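Local coordinates for beta-lactamase (Klebsiella pneumoniae, PDB 6KBY), which probably hydrolyses the ring amide of beta-lactam antibiotics as a class C serine enzyme, and binds adenosine monophosphate in its active-site pocket, at residues A[270-275]-A[288-293]; A[152-157]-A[278-283]; A[50-53]-A[57-60]. One frame throughout, in Å; residues are numbered along the deposited sequence.

Interaction 1. Residues A[270-275]-A[288-293]; sequences SGEITQ and LPNLLT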
ATOM      1  N   SER A 270      -3.194 -16.712   5.999  1.00  8.44           N
ATOM      2  CA  SER A 270      -3.769 -16.314   7.277  1.00  8.91           C
ATOM      3  C   SER A 270      -5.215 -15.938   7.019  1.00  9.80           C
ATOM      4  O   SER A 270      -5.487 -15.060   6.191  1.00  9.07           O
ATOM      5  CB  SER A 270      -3.001 -15.128   7.863  1.00 10.05           C
ATOM      6  OG  SER A 270      -3.364 -14.903   9.213  1.00 11.66           O
ATOM      7  N   GLY A 271      -6.139 -16.607   7.701  1.00 11.35           N
ATOM      8  CA  GLY A 271      -7.544 -16.354   7.435  1.00 13.38           C
ATOM      9  C   GLY A 271      -7.843 -16.597   5.972  1.00 10.94           C
ATOM     10  O   GLY A 271      -7.470 -17.627   5.403  1.00 13.96           O
ATOM     11  N   GLU A 272      -8.495 -15.622   5.339  1.00 12.09           N
ATOM     12  CA  GLU A 272      -8.857 -15.736   3.935  1.00 11.29           C
ATOM     13  C   GLU A 272      -7.760 -15.279   2.980  1.00 11.40           C
ATOM     14  O   GLU A 272      -7.913 -15.456   1.771  1.00 12.57           O
ATOM     15  CB  GLU A 272     -10.136 -14.943   3.649  1.00 12.91           C
ATOM     16  CG  GLU A 272     -11.336 -15.390   4.476  1.00 14.40           C
ATOM     17  CD  GLU A 272     -11.773 -16.806   4.156  1.00 17.95           C
ATOM     18  OE1 GLU A 272     -11.616 -17.223   2.994  1.00 18.45           O
ATOM     19  OE2 GLU A 272     -12.272 -17.505   5.065  1.00 21.12           O
ATOM     20  N   ILE A 273      -6.663 -14.710   3.473  1.00 10.44           N
ATOM     21  CA  ILE A 273      -5.693 -14.071   2.597  1.00  8.71           C
ATOM     22  C   ILE A 273      -4.432 -14.906   2.438  1.00  7.61           C
ATOM     23  O   ILE A 273      -4.058 -15.735   3.282  1.00  8.56           O
ATOM     24  CB  ILE A 273      -5.322 -12.629   3.005  1.00  8.99           C
ATOM     25  CG1 ILE A 273      -4.443 -12.609   4.256  1.00  9.75           C
ATOM     26  CG2 ILE A 273      -6.568 -11.782   3.171  1.00 10.80           C
ATOM     27  CD1 ILE A 273      -3.788 -11.250   4.498  1.00 10.79           C
ATOM     28  N   THR A 274      -3.757 -14.643   1.326  1.00  7.38           N
ATOM     29  CA  THR A 274      -2.359 -14.980   1.140  1.00  7.19           C
ATOM     30  C   THR A 274      -1.558 -13.701   1.335  1.00  6.91           C
ATOM     31  O   THR A 274      -1.823 -12.686   0.671  1.00  7.11           O
ATOM     32  CB  THR A 274      -2.161 -15.549  -0.258  1.00  8.60           C
ATOM     33  OG1 THR A 274      -2.909 -16.769  -0.371  1.00 10.90           O
ATOM     34  CG2 THR A 274      -0.685 -15.804  -0.556  1.00  9.32           C
ATOM     35  N   GLN A 275      -0.639 -13.735   2.297  1.00  6.47           N
ATOM     36  CA  GLN A 275       0.222 -12.600   2.589  1.00  6.57           C
ATOM     37  C   GLN A 275       1.453 -12.684   1.695  1.00  6.02           C
ATOM     38  O   GLN A 275       2.236 -13.642   1.790  1.00  6.79           O
ATOM     39  CB  GLN A 275       0.625 -12.608   4.061  1.00  7.17           C
ATOM     40  CG  GLN A 275       1.572 -11.480   4.433  1.00  7.28           C
ATOM     41  CD  GLN A 275       0.919 -10.122   4.327  1.00  6.47           C
ATOM     42  OE1 GLN A 275      -0.048  -9.824   5.039  1.00  7.18           O
ATOM     43  NE2 GLN A 275       1.433  -9.289   3.431  1.00  7.63           N
ATOM     44  N   LEU A 288     -17.215 -11.426  -2.618  1.00 13.87           N
ATOM     45  CA  LEU A 288     -17.218 -10.250  -1.756  1.00 12.20           C
ATOM     46  C   LEU A 288     -17.107 -10.600  -0.275  1.00 11.26           C
ATOM     47  O   LEU A 288     -16.306  -9.952   0.422  1.00 10.09           O
ATOM     48  CB  LEU A 288     -18.417  -9.352  -2.077  1.00 15.30           C
ATOM     49  CG  LEU A 288     -18.484  -8.046  -1.288  1.00 14.47           C
ATOM     50  CD1 LEU A 288     -17.214  -7.230  -1.464  1.00 13.41           C
ATOM     51  CD2 LEU A 288     -19.703  -7.239  -1.711  1.00 18.22           C
ATOM     52  N   PRO A 289     -17.832 -11.593   0.265  1.00 11.07           N
ATOM     53  CA  PRO A 289     -17.661 -11.896   1.699  1.00 11.25           C
ATOM     54  C   PRO A 289     -16.229 -12.210   2.093  1.00 11.32           C
ATOM     55  O   PRO A 289     -15.762 -11.739   3.136  1.00 10.13           O
ATOM     56  CB  PRO A 289     -18.607 -13.083   1.920  1.00 13.37           C
ATOM     57  CG  PRO A 289     -19.670 -12.892   0.892  1.00 14.63           C
ATOM     58  CD  PRO A 289     -18.950 -12.360  -0.320  1.00 14.32           C
ATOM     59  N   ASN A 290     -15.512 -12.992   1.284  1.00 11.52           N
ATOM     60  CA  ASN A 290     -14.136 -13.329   1.635  1.00 11.75           C
ATOM     61  C   ASN A 290     -13.216 -12.123   1.507  1.00 11.21           C
ATOM     62  O   ASN A 290     -12.281 -11.961   2.296  1.00 10.79           O
ATOM     63  CB  ASN A 290     -13.639 -14.489   0.779  1.00 13.41           C
ATOM     64  CG  ASN A 290     -14.275 -15.808   1.165  1.00 15.22           C
ATOM     65  OD1 ASN A 290     -14.811 -15.953   2.265  1.00 16.19           O
ATOM     66  ND2 ASN A 290     -14.209 -16.782   0.268  1.00 17.92           N
ATOM     67  N   LEU A 291     -13.464 -11.270   0.518  1.00 10.64           N
ATOM     68  CA  LEU A 291     -12.660 -10.066   0.370  1.00 10.73           C
ATOM     69  C   LEU A 291     -12.866  -9.125   1.552  1.00  9.80           C
ATOM     70  O   LEU A 291     -11.913  -8.506   2.038  1.00  9.95           O
ATOM     71  CB  LEU A 291     -13.023  -9.381  -0.944  1.00 14.07           C
ATOM     72  CG  LEU A 291     -12.092  -8.263  -1.402  1.00 14.27           C
ATOM     73  CD1 LEU A 291     -10.661  -8.756  -1.510  1.00 13.85           C
ATOM     74  CD2 LEU A 291     -12.577  -7.698  -2.729  1.00 13.61           C
ATOM     75  N   LEU A 292     -14.108  -9.012   2.026  1.00  9.21           N
ATOM     76  CA  LEU A 292     -14.379  -8.182   3.191  1.00  9.28           C
ATOM     77  C   LEU A 292     -13.686  -8.739   4.426  1.00  9.81           C
ATOM     78  O   LEU A 292     -13.031  -8.001   5.167  1.00  9.50           O
ATOM     79  CB  LEU A 292     -15.886  -8.064   3.402  1.00  9.32           C
ATOM     80  CG  LEU A 292     -16.608  -7.240   2.340  1.00 10.05           C
ATOM     81  CD1 LEU A 292     -18.115  -7.394   2.488  1.00 13.12           C
ATOM     82  CD2 LEU A 292     -16.197  -5.772   2.412  1.00 11.87           C
ATOM     83  N   THR A 293     -13.814 -10.049   4.659  1.00  9.10           N
ATOM     84  CA  THR A 293     -13.131 -10.674   5.788  1.00  9.77           C
ATOM     85  C   THR A 293     -11.627 -10.480   5.687  1.00  9.43           C
ATOM     86  O   THR A 293     -10.966 -10.126   6.672  1.00  9.48           O
ATOM     87  CB  THR A 293     -13.471 -12.163   5.832  1.00 11.42           C
ATOM     88  OG1 THR A 293     -14.888 -12.325   5.994  1.00 11.65           O
ATOM     89  CG2 THR A 293     -12.739 -12.859   6.979  1.00 12.67           C
TER
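Thr293, which packs against Glu272, is tied back to its own helix through the carbonyl oxygen of Pro289. That oxygen takes the helical bond from Thr293 N at 3.0 Å and probably a second one from Thr293 OG1, also at 3.0 Å, although the hydroxyl proton has another acceptor within reach. With OG1 placed beside the backbone N (chi1 -60°), the methyl CG2 is the branch turned to the other segment, where it lies 3.8 Å from Glu272 CG. The glutamate chain bends at CG (chi2 -65°), folding its carboxylate over the amide of Asn290 one turn earlier in the helix. The two flat groups are stacked, their planes only 9° apart. Glu272 OE1 sits 3.5 Å from Asn290 OD1 and equally 3.5 Å from Asn290 CG, without a hydrogen bond. Two oxygens face each other at this spacing, so the stack is probably of little electrostatic benefit, and the aliphatic contact with Thr293 adds plain packing. Glu272 owes its position to the type II' beta turn from Ser270 to Ile273, the tight two-residue connection of a beta hairpin between strands 266-270 and 273-275 of the large antiparallel sheet. Gly271 takes the positive-phi corner, and the turn is closed from both sides: Ser270 N bonds Ile273 O at 3.0 Å, and Ile273 N bonds Ser270 O at 3.0 Å. The contact thus joins a hairpin turn at the protein surface to the helix 288-294 that packs on the same sheet. Leu291, on the other side of that helix from the glutamate, touches Trp318 and Asn320 of strand 317-325 and also Val356 of the C-terminal helix 352-364. At the hairpin, Ser270 OG is hydrogen-bonded to Ser302 OG and Val303 O of the neighbouring strand.

Interaction 2. Residues A[152-157]-A[278-283]; sequences THRVYS and MWEQLP. With AMP (adenosine monophosphate), chain B.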
ATOM      1  N   THR A 152       4.866 -17.605  13.490  1.00  8.47           N
ATOM      2  CA  THR A 152       3.693 -18.391  13.859  1.00  7.57           C
ATOM      3  C   THR A 152       2.388 -17.622  13.728  1.00  7.87           C
ATOM      4  O   THR A 152       1.333 -18.244  13.540  1.00  8.34           O
ATOM      5  CB  THR A 152       3.812 -18.887  15.308  1.00  8.37           C
ATOM      6  OG1 THR A 152       3.912 -17.767  16.201  1.00  8.68           O
ATOM      7  CG2 THR A 152       5.018 -19.793  15.487  1.00 10.63           C
ATOM      8  N   HIS A 153       2.438 -16.297  13.845  1.00  7.48           N
ATOM      9  CA  HIS A 153       1.242 -15.469  13.847  1.00  7.26           C
ATOM     10  C   HIS A 153       1.459 -14.248  12.974  1.00  7.15           C
ATOM     11  O   HIS A 153       2.588 -13.803  12.754  1.00  8.25           O
ATOM     12  CB  HIS A 153       0.875 -15.036  15.268  1.00  7.88           C
ATOM     13  CG  HIS A 153       0.420 -16.166  16.132  1.00  7.91           C
ATOM     14  ND1 HIS A 153       1.292 -17.063  16.713  1.00  8.55           N
ATOM     15  CD2 HIS A 153      -0.825 -16.572  16.474  1.00  9.59           C
ATOM     16  CE1 HIS A 153       0.601 -17.963  17.394  1.00  9.97           C
ATOM     17  NE2 HIS A 153      -0.684 -17.681  17.272  1.00 10.41           N
ATOM     18  N   ARG A 154       0.348 -13.698  12.493  1.00  7.19           N
ATOM     19  CA  ARG A 154       0.346 -12.457  11.738  1.00  7.33           C
ATOM     20  C   ARG A 154      -0.210 -11.347  12.618  1.00  7.17           C
ATOM     21  O   ARG A 154      -1.339 -11.449  13.113  1.00  8.00           O
ATOM     22  CB  ARG A 154      -0.500 -12.599  10.477  1.00  7.70           C
ATOM     23  CG  ARG A 154      -0.478 -11.359   9.592  1.00  7.65           C
ATOM     24  CD  ARG A 154      -1.437 -11.510   8.416  1.00  7.81           C
ATOM     25  NE  ARG A 154      -1.401 -10.394   7.471  1.00  7.80           N
ATOM     26  CZ  ARG A 154      -2.129  -9.284   7.572  1.00  7.71           C
ATOM     27  NH1 ARG A 154      -2.953  -9.109   8.597  1.00  8.33           N
ATOM     28  NH2 ARG A 154      -2.026  -8.337   6.645  1.00  8.24           N
ATOM     29  N   VAL A 155       0.585 -10.300  12.802  1.00  6.77           N
ATOM     30  CA  VAL A 155       0.184  -9.078  13.481  1.00  7.39           C
ATOM     31  C   VAL A 155       0.594  -7.949  12.547  1.00  6.56           C
ATOM     32  O   VAL A 155       1.783  -7.660  12.399  1.00  6.50           O
ATOM     33  CB  VAL A 155       0.849  -8.922  14.857  1.00  8.33           C
ATOM     34  CG1 VAL A 155       0.472  -7.587  15.473  1.00  9.03           C
ATOM     35  CG2 VAL A 155       0.469 -10.084  15.776  1.00  9.70           C
ATOM     36  N   TYR A 156      -0.378  -7.346  11.881  1.00  6.95           N
ATOM     37  CA  TYR A 156      -0.092  -6.228  10.992  1.00  6.71           C
ATOM     38  C   TYR A 156       0.672  -5.159  11.771  1.00  6.80           C
ATOM     39  O   TYR A 156       0.285  -4.799  12.889  1.00  7.15           O
ATOM     40  CB  TYR A 156      -1.432  -5.695  10.487  1.00  7.37           C
ATOM     41  CG  TYR A 156      -1.353  -4.619   9.445  1.00  7.32           C
ATOM     42  CD1 TYR A 156      -1.121  -4.924   8.115  1.00  9.38           C
ATOM     43  CD2 TYR A 156      -1.588  -3.297   9.781  1.00 12.98           C
ATOM     44  CE1 TYR A 156      -1.081  -3.933   7.155  1.00  9.05           C
ATOM     45  CE2 TYR A 156      -1.544  -2.298   8.826  1.00 13.94           C
ATOM     46  CZ  TYR A 156      -1.279  -2.629   7.514  1.00  9.21           C
ATOM     47  OH  TYR A 156      -1.239  -1.650   6.544  1.00 10.83           O
ATOM     48  N   SER A 157       1.782  -4.673  11.212  1.00  7.12           N
ATOM     49  CA  SER A 157       2.705  -3.872  12.013  1.00  7.19           C
ATOM     50  C   SER A 157       3.340  -2.738  11.226  1.00  6.47           C
ATOM     51  O   SER A 157       4.043  -2.978  10.236  1.00  7.24           O
ATOM     52  CB  SER A 157       3.804  -4.748  12.613  1.00  7.17           C
ATOM     53  OG  SER A 157       4.723  -3.956  13.357  1.00  7.21           O
ATOM     54  N   MET A 278       4.156  -7.470   1.746  1.00  5.86           N
ATOM     55  CA  MET A 278       3.223  -6.370   2.007  1.00  6.82           C
ATOM     56  C   MET A 278       1.905  -6.441   1.234  1.00  6.45           C
ATOM     57  O   MET A 278       0.844  -6.262   1.842  1.00  7.41           O
ATOM     58  CB  MET A 278       3.893  -4.995   1.911  1.00  6.53           C
ATOM     59  CG  MET A 278       4.919  -4.780   3.018  1.00  6.62           C
ATOM     60  SD  MET A 278       4.133  -4.702   4.635  1.00  6.75           S
ATOM     61  CE  MET A 278       5.451  -5.310   5.689  1.00  8.09           C
ATOM     62  N   TRP A 279       1.927  -6.692  -0.079  1.00  6.37           N
ATOM     63  CA  TRP A 279       0.675  -6.939  -0.790  1.00  5.99           C
ATOM     64  C   TRP A 279      -0.048  -8.130  -0.172  1.00  6.03           C
ATOM     65  O   TRP A 279       0.574  -9.031   0.400  1.00  6.29           O
ATOM     66  CB  TRP A 279       0.926  -7.228  -2.272  1.00  7.17           C
ATOM     67  CG  TRP A 279       1.411  -6.069  -3.058  1.00  6.05           C
ATOM     68  CD1 TRP A 279       2.668  -5.886  -3.545  1.00  7.59           C
ATOM     69  CD2 TRP A 279       0.644  -4.935  -3.477  1.00  6.48           C
ATOM     70  NE1 TRP A 279       2.736  -4.704  -4.239  1.00  7.62           N
ATOM     71  CE2 TRP A 279       1.505  -4.102  -4.212  1.00  6.45           C
ATOM     72  CE3 TRP A 279      -0.689  -4.541  -3.299  1.00  6.25           C
ATOM     73  CZ2 TRP A 279       1.077  -2.899  -4.773  1.00  7.74           C
ATOM     74  CZ3 TRP A 279      -1.113  -3.344  -3.860  1.00  7.47           C
ATOM     75  CH2 TRP A 279      -0.231  -2.536  -4.579  1.00  7.47           C
ATOM     76  N   GLU A 280      -1.373  -8.127  -0.300  1.00  6.32           N
ATOM     77  CA  GLU A 280      -2.231  -9.203   0.163  1.00  6.21           C
ATOM     78  C   GLU A 280      -3.080  -9.652  -1.014  1.00  6.32           C
ATOM     79  O   GLU A 280      -3.491  -8.824  -1.833  1.00  7.04           O
ATOM     80  CB  GLU A 280      -3.136  -8.698   1.292  1.00  6.61           C
ATOM     81  CG  GLU A 280      -2.347  -8.131   2.465  1.00  7.23           C
ATOM     82  CD  GLU A 280      -3.170  -7.233   3.373  1.00  7.31           C
ATOM     83  OE1 GLU A 280      -4.407  -7.149   3.188  1.00  8.83           O
ATOM     84  OE2 GLU A 280      -2.572  -6.598   4.272  1.00  7.67           O
ATOM     85  N   GLN A 281      -3.359 -10.950  -1.109  1.00  6.58           N
ATOM     86  CA  GLN A 281      -4.113 -11.428  -2.257  1.00  6.65           C
ATOM     87  C   GLN A 281      -5.080 -12.526  -1.853  1.00  6.53           C
ATOM     88  O   GLN A 281      -4.944 -13.165  -0.804  1.00  7.12           O
ATOM     89  CB  GLN A 281      -3.201 -11.912  -3.388  1.00  7.17           C
ATOM     90  CG  GLN A 281      -2.511 -13.218  -3.082  1.00  7.01           C
ATOM     91  CD  GLN A 281      -1.469 -13.586  -4.123  1.00  6.65           C
ATOM     92  OE1 GLN A 281      -0.780 -12.720  -4.660  1.00  7.31           O
ATOM     93  NE2 GLN A 281      -1.343 -14.880  -4.406  1.00  7.80           N
ATOM     94  N   LEU A 282      -6.057 -12.741  -2.727  1.00  7.86           N
ATOM     95  CA  LEU A 282      -7.015 -13.823  -2.607  1.00  8.71           C
ATOM     96  C   LEU A 282      -7.202 -14.448  -3.980  1.00  8.76           C
ATOM     97  O   LEU A 282      -7.066 -13.758  -4.996  1.00  7.58           O
ATOM     98  CB  LEU A 282      -8.378 -13.311  -2.122  1.00 10.67           C
ATOM     99  CG  LEU A 282      -8.432 -12.749  -0.702  1.00 12.60           C
ATOM    100  CD1 LEU A 282      -8.059 -11.268  -0.682  1.00 13.73           C
ATOM    101  CD2 LEU A 282      -9.812 -12.955  -0.110  1.00 13.75           C
ATOM    102  N   PRO A 283      -7.520 -15.740  -4.043  1.00 10.10           N
ATOM    103  CA  PRO A 283      -7.799 -16.356  -5.348  1.00 10.36           C
ATOM    104  C   PRO A 283      -8.943 -15.656  -6.075  1.00 10.08           C
ATOM    105  O   PRO A 283      -9.911 -15.204  -5.464  1.00 10.96           O
ATOM    106  CB  PRO A 283      -8.163 -17.800  -4.986  1.00 12.85           C
ATOM    107  CG  PRO A 283      -7.431 -18.051  -3.713  1.00 13.76           C
ATOM    108  CD  PRO A 283      -7.450 -16.742  -2.964  1.00 12.97           C
TER
HETATM  109  P   AMP B 401      -2.315   1.708   7.209  1.00 11.05           P
HETATM  110  O1P AMP B 401      -2.968   2.834   6.469  1.00 10.25           O
HETATM  111  O2P AMP B 401      -3.097   0.441   7.427  1.00 13.01           O
HETATM  112  O5' AMP B 401      -1.731   2.233   8.590  1.00 11.88           O
HETATM  113  C5' AMP B 401      -0.964   3.427   8.637  1.00 14.31           C
HETATM  114  C4' AMP B 401      -1.716   4.550   9.303  1.00 14.03           C
HETATM  115  O4' AMP B 401      -1.865   4.271  10.721  1.00 15.46           O
HETATM  116  C3' AMP B 401      -1.031   5.909   9.256  1.00 14.95           C
HETATM  117  O3' AMP B 401      -1.250   6.599   8.040  1.00 14.78           O
HETATM  118  C2' AMP B 401      -1.589   6.614  10.482  1.00 16.26           C
HETATM  119  O2' AMP B 401      -2.904   7.094  10.233  1.00 16.55           O
HETATM  120  C1' AMP B 401      -1.678   5.454  11.471  1.00 16.13           C
HETATM  121  N9  AMP B 401      -0.435   5.307  12.251  1.00 17.82           N
HETATM  122  C8  AMP B 401       0.443   4.284  12.154  1.00 16.63           C
HETATM  123  N7  AMP B 401       1.484   4.447  13.013  1.00 16.41           N
HETATM  124  C5  AMP B 401       1.272   5.603  13.675  1.00 17.37           C
HETATM  125  C6  AMP B 401       1.983   6.369  14.722  1.00 18.77           C
HETATM  126  N6  AMP B 401       3.152   5.922  15.237  1.00 19.70           N
HETATM  127  N1  AMP B 401       1.427   7.531  15.141  1.00 22.17           N
HETATM  128  C2  AMP B 401       0.265   7.986  14.632  1.00 22.85           C
HETATM  129  N3  AMP B 401      -0.435   7.339  13.678  1.00 21.90           N
HETATM  130  C4  AMP B 401       0.010   6.164  13.171  1.00 18.45           C
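Arg154 and Glu280 meet in a buried salt bridge beside the active-site tyrosine, Tyr156, which opens the Tyr-Ser-Asn sequence corresponding to the YxN motif of class C beta-lactamases. The guanidinium comes to the carboxylate edge-on: Glu280 OE2 lies at the edge of the arginine group, near its plane, 3.0 Å from NH2, while the two planes stand 84° apart. A single nitrogen-oxygen pair therefore carries the bridge, and the crossed planes exclude a paired, two-pronged one. Arg154 reaches there with CG anti to the backbone N (chi1 -177°) and the chain extended from CG to NE. Its NE is hydrogen-bonded to Gln275 OE1 of strand 273-275, the neighbour of 280-283, which helps fix the rotation of the group.

The Tyr156 ring lies across the carboxylate, the planes 83° apart, with CE1 4.2 Å from Glu280 OE2. The acid, bridged to Arg154, is thus only loosely approached by the tyrosine ring, at the point where strand 280-283 comes near the pocket. Beyond the ring the hydroxyl is hydrogen-bonded to Lys321 NZ. Ser71, the site of covalent AMP attachment, lies nearby and offers its N to the nucleotide. Tyr156 OH is 2.9 Å from AMP O2P, a probable hydrogen bond whose proton has another acceptor within reach, and the ring carbon CE2 of Tyr156 is 3.4 Å from that same oxygen.

Interaction 3. Residues A[50-53]-A[57-60]; sequences YGLA and PQQP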
ATOM      1  N   TYR A  50     -13.613  14.040  -8.302  1.00  8.13           N
ATOM      2  CA  TYR A  50     -14.871  14.440  -7.683  1.00  8.26           C
ATOM      3  C   TYR A  50     -14.600  15.411  -6.548  1.00  8.17           C
ATOM      4  O   TYR A  50     -13.738  15.155  -5.705  1.00  8.44           O
ATOM      5  CB  TYR A  50     -15.583  13.226  -7.082  1.00  8.96           C
ATOM      6  CG  TYR A  50     -15.878  12.125  -8.069  1.00  8.52           C
ATOM      7  CD1 TYR A  50     -14.936  11.139  -8.341  1.00  8.57           C
ATOM      8  CD2 TYR A  50     -17.103  12.065  -8.720  1.00  9.62           C
ATOM      9  CE1 TYR A  50     -15.204  10.122  -9.238  1.00  8.94           C
ATOM     10  CE2 TYR A  50     -17.380  11.054  -9.622  1.00 10.15           C
ATOM     11  CZ  TYR A  50     -16.423  10.092  -9.882  1.00  9.35           C
ATOM     12  OH  TYR A  50     -16.678   9.074 -10.777  1.00 11.23           O
ATOM     13  N   GLY A  51     -15.367  16.499  -6.497  1.00  8.78           N
ATOM     14  CA  GLY A  51     -15.395  17.284  -5.279  1.00  9.19           C
ATOM     15  C   GLY A  51     -14.136  18.097  -5.034  1.00  8.98           C
ATOM     16  O   GLY A  51     -13.486  18.591  -5.957  1.00  9.81           O
ATOM     17  N   LEU A  52     -13.807  18.237  -3.750  1.00  9.62           N
ATOM     18  CA  LEU A  52     -12.878  19.249  -3.261  1.00  9.15           C
ATOM     19  C   LEU A  52     -11.659  18.627  -2.598  1.00  8.87           C
ATOM     20  O   LEU A  52     -11.791  17.783  -1.704  1.00  9.38           O
ATOM     21  CB  LEU A  52     -13.569  20.149  -2.240  1.00  9.92           C
ATOM     22  CG  LEU A  52     -14.827  20.852  -2.731  1.00 11.82           C
ATOM     23  CD1 LEU A  52     -15.425  21.713  -1.621  1.00 14.45           C
ATOM     24  CD2 LEU A  52     -14.506  21.673  -3.960  1.00 15.30           C
ATOM     25  N   ALA A  53     -10.481  19.106  -3.007  1.00  9.35           N
ATOM     26  CA  ALA A  53      -9.242  18.811  -2.300  1.00  9.57           C
ATOM     27  C   ALA A  53      -9.145  19.591  -0.995  1.00  9.19           C
ATOM     28  O   ALA A  53      -8.508  19.130  -0.043  1.00  9.97           O
ATOM     29  CB  ALA A  53      -8.060  19.164  -3.197  1.00 10.08           C
ATOM     30  N   PRO A  57      -9.602  27.861   1.800  1.00 22.14           N
ATOM     31  CA  PRO A  57     -10.300  28.228   0.562  1.00 21.27           C
ATOM     32  C   PRO A  57     -10.571  27.016  -0.328  1.00 20.66           C
ATOM     33  O   PRO A  57      -9.795  26.060  -0.330  1.00 19.62           O
ATOM     34  CB  PRO A  57      -9.307  29.165  -0.135  1.00 24.75           C
ATOM     35  CG  PRO A  57      -8.441  29.680   0.959  1.00 25.80           C
ATOM     36  CD  PRO A  57      -8.298  28.535   1.907  1.00 25.20           C
ATOM     37  N   GLN A  58     -11.670  27.067  -1.071  1.00 18.06           N
ATOM     38  CA  GLN A  58     -12.115  25.916  -1.844  1.00 18.62           C
ATOM     39  C   GLN A  58     -11.145  25.623  -2.983  1.00 18.43           C
ATOM     40  O   GLN A  58     -10.728  26.529  -3.711  1.00 18.84           O
ATOM     41  CB  GLN A  58     -13.509  26.200  -2.398  1.00 21.63           C
ATOM     42  CG  GLN A  58     -14.152  25.034  -3.098  1.00 22.70           C
ATOM     43  CD  GLN A  58     -15.617  25.274  -3.393  1.00 24.79           C
ATOM     44  OE1 GLN A  58     -16.426  25.442  -2.479  1.00 25.88           O
ATOM     45  NE2 GLN A  58     -15.968  25.296  -4.671  1.00 26.75           N
ATOM     46  N   GLN A  59     -10.776  24.346  -3.130  1.00 15.54           N
ATOM     47  CA  GLN A  59      -9.923  23.901  -4.225  1.00 14.59           C
ATOM     48  C   GLN A  59     -10.464  22.569  -4.729  1.00 13.24           C
ATOM     49  O   GLN A  59     -10.684  21.648  -3.923  1.00 13.19           O
ATOM     50  CB  GLN A  59      -8.462  23.739  -3.791  1.00 14.91           C
ATOM     51  CG  GLN A  59      -7.783  25.024  -3.336  1.00 20.10           C
ATOM     52  CD  GLN A  59      -7.589  26.025  -4.461  1.00 22.28           C
ATOM     53  OE1 GLN A  59      -7.733  25.694  -5.640  1.00 25.24           O
ATOM     54  NE2 GLN A  59      -7.251  27.259  -4.100  1.00 26.47           N
ATOM     55  N   PRO A  60     -10.679  22.424  -6.031  1.00 12.44           N
ATOM     56  CA  PRO A  60     -11.212  21.167  -6.562  1.00 11.97           C
ATOM     57  C   PRO A  60     -10.129  20.101  -6.659  1.00 11.01           C
ATOM     58  O   PRO A  60      -8.938  20.393  -6.772  1.00 11.93           O
ATOM     59  CB  PRO A  60     -11.679  21.564  -7.965  1.00 13.51           C
ATOM     60  CG  PRO A  60     -10.727  22.650  -8.357  1.00 16.48           C
ATOM     61  CD  PRO A  60     -10.463  23.425  -7.092  1.00 16.72           C
TER
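Leu52 carries CG beside its backbone N (chi1 -57°), and Gln58 sends its own CG anti to the backbone N (chi1 -174°); together these settings bring the leucine methyls against the glutamine side chain. The chains cross at a slant. Leu52 CD2 touches Gln58 CG at 3.5 Å, while CD1 lies 3.9 Å from that same Gln58 CG, so both methyls lie on one side of Gln58. They also reach its flat amide, CD1 toward OE1 and CD2 toward NE2. Along the backbone, Leu52 and Pro60 form an antiparallel non-hydrogen-bonded pair, with CA atoms 4.2 Å apart and side chains diverging. Gln59 O draws two donors from the facing segment: a weak hydrogen bond from Ala53 N, short at 2.7 Å but bent to 127°, and a CA-H...O contact from Leu52 CA at 3.3 Å. Gly51 O is met in turn by Pro60 CA at 3.5 Å, a second such contact one residue along. The bent geometry is consistent with the corners at Gly51 and Ala53, where the path leaves the large sheet. Before Gly51, Tyr50 packs on helix 11-30 and its OH bonds Asp20; between the two corners, Leu52 O is held by Asn347 ND2. Reached from edge strand 44-50 through these corners, strands 54-55 and 58-60 form a small surface beta hairpin, prolonged at its base by the Leu52-Pro60 pair.

Along the chain interaction 3 comes first, closing before either of the others opens. Interactions 1 and 2 cross, their segments alternating, and their centres lie 10 Å apart. They meet on neighbouring strands 273-275 and 280-283 of the large antiparallel sheet, through Thr274 N to Gln281 O, and through Gln275 OE1 to Arg154 NE, so Gln275 of interaction 1 probably steadies the arginine of interaction 2. Interaction 2 is buried and reaches the nucleotide pocket, whereas interaction 1 lies at the surface, at the turn leading into strand 273-275. The sheet runs from edge strand 44-50 to edge strand 153-154; interaction 3 lies just beyond the end of the former, centred about 35 Å from both others and away from the pocket.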